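Local coordinates for protein 2-keto acid:ferredoxin oxidoreductase subunit alpha (Pyrococcus furiosus, PDB 1YD7) that probably takes part, as one subunit of a heterotetramer, in the ferredoxin-linked oxidative decarboxylation of 2-oxoglutarate to succinyl-CoA, at residues F13-G18 and I29-I34; T92-P97 and V116-V121; T159-F164 and M192-Y197. All coordinates share one frame; numbering follows the deposited sequence. Where two conformers were deposited one is given.

Interaction 1 of 3, residues F13-G18 and I29-I34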
ATOM      1  N   PHE A  13      10.146  14.797   1.882  1.00 50.16           N
ATOM      2  CA  PHE A  13       8.794  14.211   1.832  1.00 46.36           C
ATOM      3  C   PHE A  13       7.671  15.267   1.823  1.00 42.02           C
ATOM      4  O   PHE A  13       7.827  16.357   2.350  1.00 41.63           O
ATOM      5  CB  PHE A  13       8.594  13.170   2.946  1.00 45.68           C
ATOM      6  CG  PHE A  13       9.441  11.912   2.775  1.00 44.43           C
ATOM      7  CD1 PHE A  13       8.973  10.831   2.046  1.00 44.71           C
ATOM      8  CD2 PHE A  13      10.702  11.827   3.341  1.00 45.60           C
ATOM      9  CE1 PHE A  13       9.743   9.670   1.908  1.00 45.71           C
ATOM     10  CE2 PHE A  13      11.486  10.681   3.203  1.00 44.89           C
ATOM     11  CZ  PHE A  13      11.009   9.598   2.492  1.00 44.69           C
ATOM     12  N   PRO A  14       6.550  14.953   1.164  1.00 39.84           N
ATOM     13  CA  PRO A  14       5.456  15.912   0.975  1.00 39.56           C
ATOM     14  C   PRO A  14       4.462  15.967   2.130  1.00 35.17           C
ATOM     15  O   PRO A  14       3.489  16.707   2.063  1.00 40.28           O
ATOM     16  CB  PRO A  14       4.767  15.383  -0.287  1.00 38.81           C
ATOM     17  CG  PRO A  14       4.990  13.909  -0.221  1.00 37.28           C
ATOM     18  CD  PRO A  14       6.255  13.657   0.521  1.00 36.02           C
ATOM     19  N   PHE A  15       4.715  15.183   3.166  1.00 33.72           N
ATOM     20  CA  PHE A  15       3.923  15.190   4.381  1.00 32.10           C
ATOM     21  C   PHE A  15       4.873  15.263   5.574  1.00 33.11           C
ATOM     22  O   PHE A  15       6.051  14.915   5.441  1.00 32.57           O
ATOM     23  CB  PHE A  15       3.041  13.950   4.489  1.00 30.56           C
ATOM     24  CG  PHE A  15       3.735  12.669   4.134  1.00 29.58           C
ATOM     25  CD1 PHE A  15       4.542  12.009   5.059  1.00 30.08           C
ATOM     26  CD2 PHE A  15       3.559  12.105   2.873  1.00 30.57           C
ATOM     27  CE1 PHE A  15       5.178  10.819   4.718  1.00 30.95           C
ATOM     28  CE2 PHE A  15       4.202  10.911   2.519  1.00 30.96           C
ATOM     29  CZ  PHE A  15       5.005  10.268   3.441  1.00 30.05           C
ATOM     30  N   PRO A  16       4.370  15.723   6.738  1.00 31.33           N
ATOM     31  CA  PRO A  16       5.212  15.804   7.933  1.00 31.22           C
ATOM     32  C   PRO A  16       5.695  14.433   8.427  1.00 29.81           C
ATOM     33  O   PRO A  16       4.915  13.465   8.491  1.00 29.74           O
ATOM     34  CB  PRO A  16       4.289  16.479   8.976  1.00 30.71           C
ATOM     35  CG  PRO A  16       3.215  17.135   8.191  1.00 30.67           C
ATOM     36  CD  PRO A  16       3.019  16.242   6.996  1.00 30.59           C
ATOM     37  N   VAL A  17       6.975  14.377   8.783  1.00 30.94           N
ATOM     38  CA  VAL A  17       7.614  13.160   9.258  1.00 33.72           C
ATOM     39  C   VAL A  17       8.461  13.494  10.493  1.00 36.57           C
ATOM     40  O   VAL A  17       8.874  14.629  10.670  1.00 37.29           O
ATOM     41  CB  VAL A  17       8.531  12.514   8.164  1.00 33.59           C
ATOM     42  CG1 VAL A  17       7.729  12.177   6.927  1.00 32.37           C
ATOM     43  CG2 VAL A  17       9.715  13.428   7.819  1.00 34.43           C
ATOM     44  N   GLY A  18       8.756  12.496  11.318  1.00 34.57           N
ATOM     45  CA  GLY A  18       9.586  12.724  12.479  1.00 36.15           C
ATOM     46  C   GLY A  18       8.812  13.463  13.573  1.00 40.66           C
ATOM     47  O   GLY A  18       9.402  14.214  14.359  1.00 35.82           O
ATOM     48  N   ILE A  29      -1.728   4.443   5.760  1.00 22.05           N
ATOM     49  CA  ILE A  29      -1.324   3.529   4.675  1.00 26.63           C
ATOM     50  C   ILE A  29      -0.457   4.235   3.612  1.00 25.84           C
ATOM     51  O   ILE A  29       0.675   3.829   3.365  1.00 28.82           O
ATOM     52  CB  ILE A  29      -2.559   2.841   4.034  1.00 26.68           C
ATOM     53  CG1 ILE A  29      -3.264   1.967   5.062  1.00 23.63           C
ATOM     54  CG2 ILE A  29      -2.161   2.018   2.832  1.00 31.04           C
ATOM     55  CD1 ILE A  29      -4.552   1.291   4.547  1.00 27.87           C
ATOM     56  N   ALA A  30      -0.949   5.336   3.062  1.00 27.47           N
ATOM     57  CA  ALA A  30      -0.206   6.122   2.076  1.00 28.16           C
ATOM     58  C   ALA A  30       1.165   6.625   2.545  1.00 30.99           C
ATOM     59  O   ALA A  30       2.169   6.517   1.835  1.00 29.77           O
ATOM     60  CB  ALA A  30      -1.060   7.304   1.611  1.00 29.33           C
ATOM     61  N   ARG A  31       1.209   7.212   3.737  1.00 30.78           N
ATOM     62  CA  ARG A  31       2.468   7.687   4.283  1.00 28.34           C
ATOM     63  C   ARG A  31       3.478   6.563   4.508  1.00 27.35           C
ATOM     64  O   ARG A  31       4.671   6.737   4.246  1.00 24.80           O
ATOM     65  CB  ARG A  31       2.245   8.423   5.596  1.00 28.87           C
ATOM     66  CG  ARG A  31       1.527   9.715   5.421  1.00 31.47           C
ATOM     67  CD  ARG A  31       1.596  10.594   6.694  1.00 30.26           C
ATOM     68  NE  ARG A  31       0.658  11.724   6.594  1.00 32.05           N
ATOM     69  CZ  ARG A  31       0.666  12.801   7.386  1.00 31.59           C
ATOM     70  NH1 ARG A  31       1.597  12.980   8.316  1.00 28.70           N
ATOM     71  NH2 ARG A  31      -0.252  13.737   7.212  1.00 32.76           N
ATOM     72  N   ALA A  32       2.997   5.446   5.046  1.00 25.08           N
ATOM     73  CA  ALA A  32       3.827   4.262   5.267  1.00 26.39           C
ATOM     74  C   ALA A  32       4.383   3.697   3.949  1.00 26.23           C
ATOM     75  O   ALA A  32       5.565   3.379   3.854  1.00 24.18           O
ATOM     76  CB  ALA A  32       3.026   3.189   5.988  1.00 24.28           C
ATOM     77  N   ALA A  33       3.507   3.565   2.958  1.00 27.05           N
ATOM     78  CA  ALA A  33       3.882   3.034   1.655  1.00 26.78           C
ATOM     79  C   ALA A  33       5.011   3.866   1.063  1.00 29.07           C
ATOM     80  O   ALA A  33       6.047   3.336   0.708  1.00 30.80           O
ATOM     81  CB  ALA A  33       2.680   2.983   0.744  1.00 26.25           C
ATOM     82  N   ILE A  34       4.840   5.184   1.072  1.00 30.64           N
ATOM     83  CA  ILE A  34       5.845   6.111   0.583  1.00 26.63           C
ATOM     84  C   ILE A  34       7.130   6.112   1.385  1.00 30.03           C
ATOM     85  O   ILE A  34       8.231   6.152   0.811  1.00 31.82           O
ATOM     86  CB  ILE A  34       5.248   7.520   0.480  1.00 29.45           C
ATOM     87  CG1 ILE A  34       4.262   7.531  -0.693  1.00 32.47           C
ATOM     88  CG2 ILE A  34       6.319   8.546   0.312  1.00 29.00           C
ATOM     89  CD1 ILE A  34       3.568   8.802  -0.921  1.00 35.35           C
TER
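The guanidinium group of Arg31 lies beside Pro16 and is gripped by two carboxylates. Its NE makes a salt bridge to Glu27, and its NH1 makes another to Asp21. Arg31 NH1 also comes within 3.4 Å of Pro16 O, which stands obliquely to the guanidinium plane. Phe15 CB sits over the centre of one face of the same group, 3.8 Å above its plane. The two acids are likely to hold the group in one rotation and to favour its positive charge.

The rest of Arg31 is spent on Phe15. The chain is extended from CG to NE and slides across one face of the ring. Arg31 CG stands 3.7 Å from the centroid of the Phe15 ring and only 7° off the ring normal, a CH-pi contact. Arg31 CD is equally close to CD1 of Phe15. The ring therefore meets the aliphatic part of the arginine, while the charged end passes on over CB. The ring and guanidinium planes are 23° apart. With chi1 at 44°, Phe15 CG is wedged between its own backbone N and carbonyl carbon, and the ring swings in against the helix. Phe15 CZ, at the far end of the ring, reaches Arg31 O at 3.6 Å.

One methyl group serves both phenylalanines. Ile34 CG2 lies at the edge of the Phe15 ring, 3.8 Å from Phe15 CZ. Ile34 CG2 also lies in the plane of the Phe13 ring, at the edge, 3.9 Å from Phe13 CD1. Tyr59 of helix 52-59 adds an edge-to-face contact to Phe15, which is buried.

The N-terminal loop thus closes over helix 25-36 with aromatic side chains. This helix joins strand 19-24 to strand 40-43 of the parallel sheet, within an alpha/beta domain of the thiamine diphosphate-binding family.

Interaction 2 of 3, residues T92-P97 and V116-V121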
ATOM      1  N   THR A  92      -1.153  -1.930  -5.416  1.00 34.78           N
ATOM      2  CA  THR A  92      -2.452  -1.627  -5.969  1.00 35.65           C
ATOM      3  C   THR A  92      -3.463  -1.745  -4.832  1.00 34.31           C
ATOM      4  O   THR A  92      -3.146  -2.303  -3.783  1.00 33.97           O
ATOM      5  CB  THR A  92      -2.812  -2.563  -7.169  1.00 37.86           C
ATOM      6  OG1 THR A  92      -4.145  -2.278  -7.634  1.00 42.08           O
ATOM      7  CG2 THR A  92      -2.707  -4.056  -6.792  1.00 40.32           C
ATOM      8  N   ALA A  93      -4.658  -1.195  -5.043  1.00 36.90           N
ATOM      9  CA  ALA A  93      -5.734  -1.191  -4.048  1.00 43.07           C
ATOM     10  C   ALA A  93      -7.065  -1.545  -4.675  1.00 44.74           C
ATOM     11  O   ALA A  93      -7.428  -0.995  -5.696  1.00 42.40           O
ATOM     12  CB  ALA A  93      -5.839   0.157  -3.356  1.00 44.16           C
ATOM     13  N   THR A  94      -7.790  -2.468  -4.050  1.00 50.81           N
ATOM     14  CA  THR A  94      -9.097  -2.889  -4.551  1.00 52.51           C
ATOM     15  C   THR A  94     -10.102  -2.989  -3.407  1.00 53.70           C
ATOM     16  O   THR A  94      -9.734  -2.880  -2.235  1.00 49.32           O
ATOM     17  CB  THR A  94      -9.016  -4.219  -5.350  1.00 52.94           C
ATOM     18  OG1 THR A  94     -10.323  -4.557  -5.824  1.00 52.99           O
ATOM     19  CG2 THR A  94      -8.440  -5.371  -4.505  1.00 51.12           C
ATOM     20  N   SER A  95     -11.374  -3.158  -3.766  1.00 58.46           N
ATOM     21  CA  SER A  95     -12.463  -3.166  -2.783  1.00 63.38           C
ATOM     22  C   SER A  95     -13.536  -4.208  -3.122  1.00 65.83           C
ATOM     23  O   SER A  95     -13.814  -4.462  -4.293  1.00 65.14           O
ATOM     24  CB  SER A  95     -13.092  -1.769  -2.676  1.00 63.09           C
ATOM     25  OG  SER A  95     -13.724  -1.594  -1.418  1.00 64.05           O
ATOM     26  N   GLY A  96     -14.108  -4.815  -2.082  1.00 69.03           N
ATOM     27  CA  GLY A  96     -15.220  -5.757  -2.227  1.00 72.92           C
ATOM     28  C   GLY A  96     -14.959  -6.903  -3.196  1.00 74.93           C
ATOM     29  O   GLY A  96     -14.115  -7.764  -2.913  1.00 76.78           O
ATOM     30  N   PRO A  97     -15.664  -6.915  -4.353  1.00 76.78           N
ATOM     31  CA  PRO A  97     -15.485  -8.011  -5.314  1.00 76.91           C
ATOM     32  C   PRO A  97     -14.132  -7.970  -6.028  1.00 76.83           C
ATOM     33  O   PRO A  97     -13.616  -9.010  -6.444  1.00 76.88           O
ATOM     34  CB  PRO A  97     -16.619  -7.795  -6.335  1.00 76.86           C
ATOM     35  CG  PRO A  97     -17.469  -6.692  -5.797  1.00 77.26           C
ATOM     36  CD  PRO A  97     -16.626  -5.914  -4.850  1.00 76.94           C
ATOM     37  N   VAL A 116       4.986  -7.530  -4.418  1.00 30.60           N
ATOM     38  CA  VAL A 116       3.929  -6.523  -4.575  1.00 28.77           C
ATOM     39  C   VAL A 116       3.049  -6.466  -3.320  1.00 27.04           C
ATOM     40  O   VAL A 116       2.859  -7.479  -2.679  1.00 29.81           O
ATOM     41  CB  VAL A 116       3.090  -6.784  -5.834  1.00 27.21           C
ATOM     42  CG1 VAL A 116       2.406  -8.164  -5.807  1.00 29.91           C
ATOM     43  CG2 VAL A 116       2.046  -5.658  -6.059  1.00 28.20           C
ATOM     44  N   VAL A 117       2.554  -5.276  -2.968  1.00 29.16           N
ATOM     45  CA  VAL A 117       1.551  -5.081  -1.876  1.00 27.98           C
ATOM     46  C   VAL A 117       0.178  -4.810  -2.458  1.00 27.16           C
ATOM     47  O   VAL A 117       0.016  -3.916  -3.279  1.00 25.00           O
ATOM     48  CB  VAL A 117       1.988  -3.939  -0.953  1.00 27.90           C
ATOM     49  CG1 VAL A 117       0.963  -3.629   0.136  1.00 28.38           C
ATOM     50  CG2 VAL A 117       3.306  -4.304  -0.339  1.00 26.78           C
ATOM     51  N   ILE A 118      -0.805  -5.618  -2.081  1.00 29.14           N
ATOM     52  CA  ILE A 118      -2.185  -5.412  -2.506  1.00 29.66           C
ATOM     53  C   ILE A 118      -3.041  -5.043  -1.294  1.00 29.52           C
ATOM     54  O   ILE A 118      -3.204  -5.848  -0.366  1.00 30.49           O
ATOM     55  CB  ILE A 118      -2.815  -6.660  -3.163  1.00 30.24           C
ATOM     56  CG1 ILE A 118      -2.094  -7.047  -4.467  1.00 33.96           C
ATOM     57  CG2 ILE A 118      -4.302  -6.413  -3.418  1.00 29.13           C
ATOM     58  CD1 ILE A 118      -1.031  -8.120  -4.299  1.00 36.04           C
ATOM     59  N   VAL A 119      -3.591  -3.824  -1.318  1.00 30.96           N
ATOM     60  CA  VAL A 119      -4.551  -3.376  -0.306  1.00 27.49           C
ATOM     61  C   VAL A 119      -5.915  -3.820  -0.753  1.00 27.16           C
ATOM     62  O   VAL A 119      -6.365  -3.463  -1.826  1.00 30.03           O
ATOM     63  CB  VAL A 119      -4.531  -1.851  -0.098  1.00 28.09           C
ATOM     64  CG1 VAL A 119      -5.498  -1.428   1.058  1.00 29.94           C
ATOM     65  CG2 VAL A 119      -3.144  -1.397   0.224  1.00 26.26           C
ATOM     66  N   ASP A 120      -6.531  -4.672   0.047  1.00 32.34           N
ATOM     67  CA  ASP A 120      -7.897  -5.104  -0.170  1.00 36.33           C
ATOM     68  C   ASP A 120      -8.776  -4.386   0.871  1.00 36.55           C
ATOM     69  O   ASP A 120      -8.612  -4.605   2.067  1.00 34.58           O
ATOM     70  CB  ASP A 120      -7.965  -6.619   0.013  1.00 37.55           C
ATOM     71  CG  ASP A 120      -9.367  -7.195  -0.190  1.00 41.36           C
ATOM     72  OD1 ASP A 120     -10.243  -6.569  -0.833  1.00 42.27           O
ATOM     73  OD2 ASP A 120      -9.575  -8.318   0.305  1.00 47.08           O
ATOM     74  N   VAL A 121      -9.701  -3.542   0.430  1.00 40.31           N
ATOM     75  CA  VAL A 121     -10.652  -2.903   1.380  1.00 42.56           C
ATOM     76  C   VAL A 121     -11.962  -3.682   1.527  1.00 46.01           C
ATOM     77  O   VAL A 121     -12.764  -3.755   0.605  1.00 47.44           O
ATOM     78  CB  VAL A 121     -10.952  -1.443   1.001  1.00 42.05           C
ATOM     79  CG1 VAL A 121     -11.845  -0.767   2.063  1.00 42.95           C
ATOM     80  CG2 VAL A 121      -9.640  -0.679   0.828  1.00 42.79           C
TER
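Thr92 to Ser95 pair in register with Ile118 to Val121 as two neighbouring parallel strands. They are the middle pair of the six-stranded parallel sheet of this alpha/beta domain. Helix 98-102 lies in the connection between them, as in a beta-alpha-beta unit. The strand axes are 4.6 Å apart at their closest and 18° from parallel.

The backbone bonds follow the parallel pattern. Thr92 N donates to Val117 O and Thr92 O accepts from Val119 N. Thr94 N then donates to Val119 O at 2.8 Å, and Thr94 O accepts from Val121 N at 2.7 Å, the straightest of the set at 175°. CA-H...O contacts lie between these bonds. In one, Ala93 CA is 3.2 Å from Val119 O.

Apolar contacts lie on both faces of the sheet. Ala93 CB meets Val119 CB at 4.0 Å on one face. On the other, Thr92 CG2 lies alongside Ile118 CG1 at 3.8 Å, both side chains pointing the same way. Helix 73-85 covers that face, with Ile77 against both residues.

The polar groups differ in their fate. Thr92 OG1, anti to the backbone N (chi1 177°), bonds to Ala42 O on the adjacent strand 40-43. Asp120 OD1 is buried and has no partner in the model. At the strand end Val121 O takes two donors, reaching it from opposite faces of its carbonyl plane: Ser95 OG at 3.1 Å and Gly96 N at 3.2 Å.

Interaction 3 of 3, residues T159-F164 and M192-Y197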
ATOM      1  N   THR A 159      -6.390  -0.764  13.942  1.00 39.06           N
ATOM      2  CA  THR A 159      -6.219   0.616  14.319  1.00 37.47           C
ATOM      3  C   THR A 159      -5.371   1.369  13.284  1.00 40.54           C
ATOM      4  O   THR A 159      -4.723   0.751  12.402  1.00 39.81           O
ATOM      5  CB  THR A 159      -5.504   0.726  15.663  1.00 38.72           C
ATOM      6  OG1 THR A 159      -4.125   0.373  15.514  1.00 39.25           O
ATOM      7  CG2 THR A 159      -6.151  -0.205  16.697  1.00 42.06           C
ATOM      8  N   VAL A 160      -5.367   2.700  13.420  1.00 35.04           N
ATOM      9  CA  VAL A 160      -4.586   3.597  12.566  1.00 34.02           C
ATOM     10  C   VAL A 160      -3.097   3.344  12.745  1.00 34.51           C
ATOM     11  O   VAL A 160      -2.363   3.343  11.760  1.00 35.78           O
ATOM     12  CB  VAL A 160      -4.907   5.090  12.820  1.00 28.40           C
ATOM     13  CG1 VAL A 160      -4.032   6.003  12.002  1.00 29.06           C
ATOM     14  CG2 VAL A 160      -6.377   5.406  12.518  1.00 31.53           C
ATOM     15  N   GLN A 161      -2.653   3.152  13.988  1.00 34.44           N
ATOM     16  CA  GLN A 161      -1.258   2.773  14.275  1.00 32.75           C
ATOM     17  C   GLN A 161      -0.864   1.490  13.510  1.00 34.37           C
ATOM     18  O   GLN A 161       0.205   1.423  12.912  1.00 35.47           O
ATOM     19  CB  GLN A 161      -1.056   2.548  15.763  1.00 33.27           C
ATOM     20  CG  GLN A 161       0.383   2.179  16.182  1.00 32.06           C
ATOM     21  CD  GLN A 161       1.341   3.303  15.953  1.00 35.98           C
ATOM     22  OE1 GLN A 161       1.143   4.402  16.463  1.00 37.56           O
ATOM     23  NE2 GLN A 161       2.404   3.044  15.186  1.00 38.82           N
ATOM     24  N   GLU A 162      -1.748   0.497  13.527  1.00 34.73           N
ATOM     25  CA  GLU A 162      -1.540  -0.753  12.799  1.00 34.90           C
ATOM     26  C   GLU A 162      -1.599  -0.602  11.277  1.00 34.00           C
ATOM     27  O   GLU A 162      -0.866  -1.279  10.580  1.00 29.69           O
ATOM     28  CB  GLU A 162      -2.543  -1.801  13.252  1.00 33.90           C
ATOM     29  CG  GLU A 162      -2.228  -2.316  14.634  1.00 35.06           C
ATOM     30  CD  GLU A 162      -3.139  -3.441  15.065  1.00 34.23           C
ATOM     31  OE1 GLU A 162      -4.197  -3.636  14.433  1.00 37.46           O
ATOM     32  OE2 GLU A 162      -2.768  -4.143  16.031  1.00 38.78           O
ATOM     33  N   ALA A 163      -2.474   0.266  10.770  1.00 32.88           N
ATOM     34  CA  ALA A 163      -2.461   0.623   9.356  1.00 29.30           C
ATOM     35  C   ALA A 163      -1.079   1.151   8.929  1.00 30.56           C
ATOM     36  O   ALA A 163      -0.528   0.718   7.911  1.00 27.46           O
ATOM     37  CB  ALA A 163      -3.538   1.619   9.020  1.00 28.77           C
ATOM     38  N   PHE A 164      -0.492   2.020   9.745  1.00 29.13           N
ATOM     39  CA  PHE A 164       0.847   2.456   9.494  1.00 28.58           C
ATOM     40  C   PHE A 164       1.870   1.307   9.529  1.00 33.03           C
ATOM     41  O   PHE A 164       2.517   1.045   8.507  1.00 30.16           O
ATOM     42  CB  PHE A 164       1.281   3.542  10.444  1.00 27.52           C
ATOM     43  CG  PHE A 164       2.589   4.169  10.059  1.00 26.91           C
ATOM     44  CD1 PHE A 164       2.633   5.139   9.073  1.00 29.14           C
ATOM     45  CD2 PHE A 164       3.782   3.754  10.639  1.00 31.32           C
ATOM     46  CE1 PHE A 164       3.841   5.705   8.687  1.00 27.01           C
ATOM     47  CE2 PHE A 164       5.008   4.295  10.234  1.00 29.27           C
ATOM     48  CZ  PHE A 164       5.019   5.278   9.265  1.00 31.03           C
HETATM   49  N   MSE A 192     -11.082   5.919  10.697  1.00 40.63           N
HETATM   50  CA  MSE A 192     -10.677   6.192  12.073  1.00 43.12           C
HETATM   51  C   MSE A 192      -9.594   7.220  12.048  1.00 37.02           C
HETATM   52  O   MSE A 192      -8.813   7.248  11.100  1.00 34.64           O
HETATM   53  CB  MSE A 192     -10.051   4.986  12.738  1.00 47.20           C
HETATM   54  CG  MSE A 192     -10.931   3.823  12.880  1.00 52.08           C
HETATM   55 SE   MSE A 192     -10.093   2.500  14.029  1.00 59.53          SE
HETATM   56  CE  MSE A 192     -11.433   1.167  13.671  1.00 53.17           C
ATOM     57  N   ARG A 193      -9.502   7.999  13.124  1.00 32.71           N
ATOM     58  CA  ARG A 193      -8.506   9.059  13.264  1.00 30.75           C
ATOM     59  C   ARG A 193      -7.761   8.806  14.539  1.00 31.04           C
ATOM     60  O   ARG A 193      -8.378   8.511  15.550  1.00 35.19           O
ATOM     61  CB  ARG A 193      -9.164  10.433  13.380  0.50 31.09           C
ATOM     62  CG  ARG A 193      -9.769  10.960  12.120  0.50 28.49           C
ATOM     63  CD  ARG A 193     -10.362  12.366  12.305  0.50 25.61           C
ATOM     64  NE  ARG A 193     -11.058  12.806  11.103  0.50 20.95           N
ATOM     65  CZ  ARG A 193     -12.246  12.348  10.724  0.50 25.48           C
ATOM     66  NH1 ARG A 193     -12.894  11.430  11.454  0.50 26.90           N
ATOM     67  NH2 ARG A 193     -12.801  12.796   9.602  0.50 23.23           N
ATOM     68  N   GLU A 194      -6.435   8.895  14.510  1.00 30.95           N
ATOM     69  CA  GLU A 194      -5.643   8.651  15.701  1.00 32.45           C
ATOM     70  C   GLU A 194      -4.379   9.429  15.554  1.00 32.49           C
ATOM     71  O   GLU A 194      -3.925   9.657  14.427  1.00 36.29           O
ATOM     72  CB  GLU A 194      -5.365   7.148  15.874  1.00 35.81           C
ATOM     73  CG  GLU A 194      -4.230   6.824  16.834  1.00 37.83           C
ATOM     74  CD  GLU A 194      -3.949   5.321  17.055  1.00 41.38           C
ATOM     75  OE1 GLU A 194      -4.579   4.414  16.418  1.00 44.06           O
ATOM     76  OE2 GLU A 194      -3.062   5.068  17.910  1.00 43.57           O
ATOM     77  N   ARG A 195      -3.807   9.857  16.683  1.00 34.75           N
ATOM     78  CA  ARG A 195      -2.552  10.598  16.677  1.00 37.44           C
ATOM     79  C   ARG A 195      -1.415   9.584  16.721  1.00 39.64           C
ATOM     80  O   ARG A 195      -1.295   8.825  17.679  1.00 43.96           O
ATOM     81  CB  ARG A 195      -2.468  11.539  17.874  1.00 39.45           C
ATOM     82  CG  ARG A 195      -1.276  12.499  17.884  1.00 36.85           C
ATOM     83  CD  ARG A 195      -1.418  13.503  19.068  1.00 38.61           C
ATOM     84  NE  ARG A 195      -0.361  14.512  19.039  1.00 35.02           N
ATOM     85  CZ  ARG A 195       0.599  14.644  19.945  1.00 35.79           C
ATOM     86  NH1 ARG A 195       0.623  13.891  21.035  1.00 39.15           N
ATOM     87  NH2 ARG A 195       1.534  15.568  19.774  1.00 36.38           N
ATOM     88  N   VAL A 196      -0.615   9.543  15.661  1.00 37.84           N
ATOM     89  CA  VAL A 196       0.483   8.598  15.580  1.00 38.03           C
ATOM     90  C   VAL A 196       1.771   9.310  15.218  1.00 35.15           C
ATOM     91  O   VAL A 196       1.794  10.240  14.405  1.00 35.21           O
ATOM     92  CB  VAL A 196       0.215   7.420  14.577  1.00 39.85           C
ATOM     93  CG1 VAL A 196      -1.097   6.728  14.898  1.00 42.24           C
ATOM     94  CG2 VAL A 196       0.199   7.897  13.181  1.00 41.82           C
ATOM     95  N   TYR A 197       2.832   8.862  15.871  1.00 33.38           N
ATOM     96  CA  TYR A 197       4.176   9.258  15.542  1.00 34.83           C
ATOM     97  C   TYR A 197       4.581   8.691  14.157  1.00 33.20           C
ATOM     98  O   TYR A 197       4.574   7.481  13.925  1.00 33.75           O
ATOM     99  CB  TYR A 197       5.149   8.797  16.644  1.00 33.05           C
ATOM    100  CG  TYR A 197       6.555   9.207  16.322  1.00 32.67           C
ATOM    101  CD1 TYR A 197       6.938  10.534  16.403  1.00 30.53           C
ATOM    102  CD2 TYR A 197       7.486   8.279  15.868  1.00 30.59           C
ATOM    103  CE1 TYR A 197       8.220  10.931  16.053  1.00 31.87           C
ATOM    104  CE2 TYR A 197       8.790   8.676  15.540  1.00 30.41           C
ATOM    105  CZ  TYR A 197       9.146   9.994  15.622  1.00 31.31           C
ATOM    106  OH  TYR A 197      10.432  10.413  15.271  1.00 32.52           O
TER
HETATM  107  O   HOH W   1       4.525   5.185  14.912  1.00 30.96           O
HETATM  108  O   HOH W   2       2.470   6.320  17.575  1.00 32.79           O
HETATM  109  O   HOH W   3      -0.659   4.859  18.907  1.00 42.95           O
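Met192, a selenomethionine, leads into strand 193-198, which packs against the first turn of helix 160-177. This strand belongs to a two-stranded antiparallel sheet with strand 19-24, apart from the main parallel sheet. Met192 CB touches Val160 CG2 at 3.7 Å, and the same methyl lies 3.4 Å from Met192 O.

Glu194 comes next and reaches the helix start. Its side chain is extended, with CG anti to the backbone N (chi1 163°), which carries the carboxylate to the first backbone amides of the helix. Glu194 OE1 accepts a weak bond from Gln161 N at 3.3 Å. A negative group here would suit the helix N-terminus. Thr159 is the N-cap, and Thr159 OG1 accepts from Glu162 N at 3.1 Å. Replacing Thr159 by an alanine would probably leave Glu162 N without its capping acceptor and the first turn less firmly fixed.

Val196 is buried and faces the helix. Val196 CG1 lies 4.2 Å from Val160 CG1, the two side chains crossing at about a right angle. The bent side chain of Gln161 brings Gln161 OE1 to 3.6 Å from Val196 CG1.

Tyr197 meets Gln161 through water. One water bridges Tyr197 O and Gln161 NE2, which also bonds to Asp165. A second accepts from Tyr197 N at 3.1 Å and donates to Gln161 OE1.

Interactions 1 and 3 form one continuous patch, with centres about 13 Å apart. Helix 25-36 carries half of interaction 1 and packs its other side on helix 160-177 of interaction 3. There Ala32 CB lies 3.3 Å from Phe164 O, and Ile29 CG1 lies 4.0 Å from Ala163 CB. The loop joins in too: Gly18 C is 3.6 Å from Tyr197 CE1. Interaction 2 stands apart in the parallel sheet. Its centre is about 19 Å from each of the others. Its nearest atoms are about 4 Å from interaction 1 and about 8 Å from interaction 3, without touching. Interactions 1 and 2 lie on opposite sides of the chain's centre.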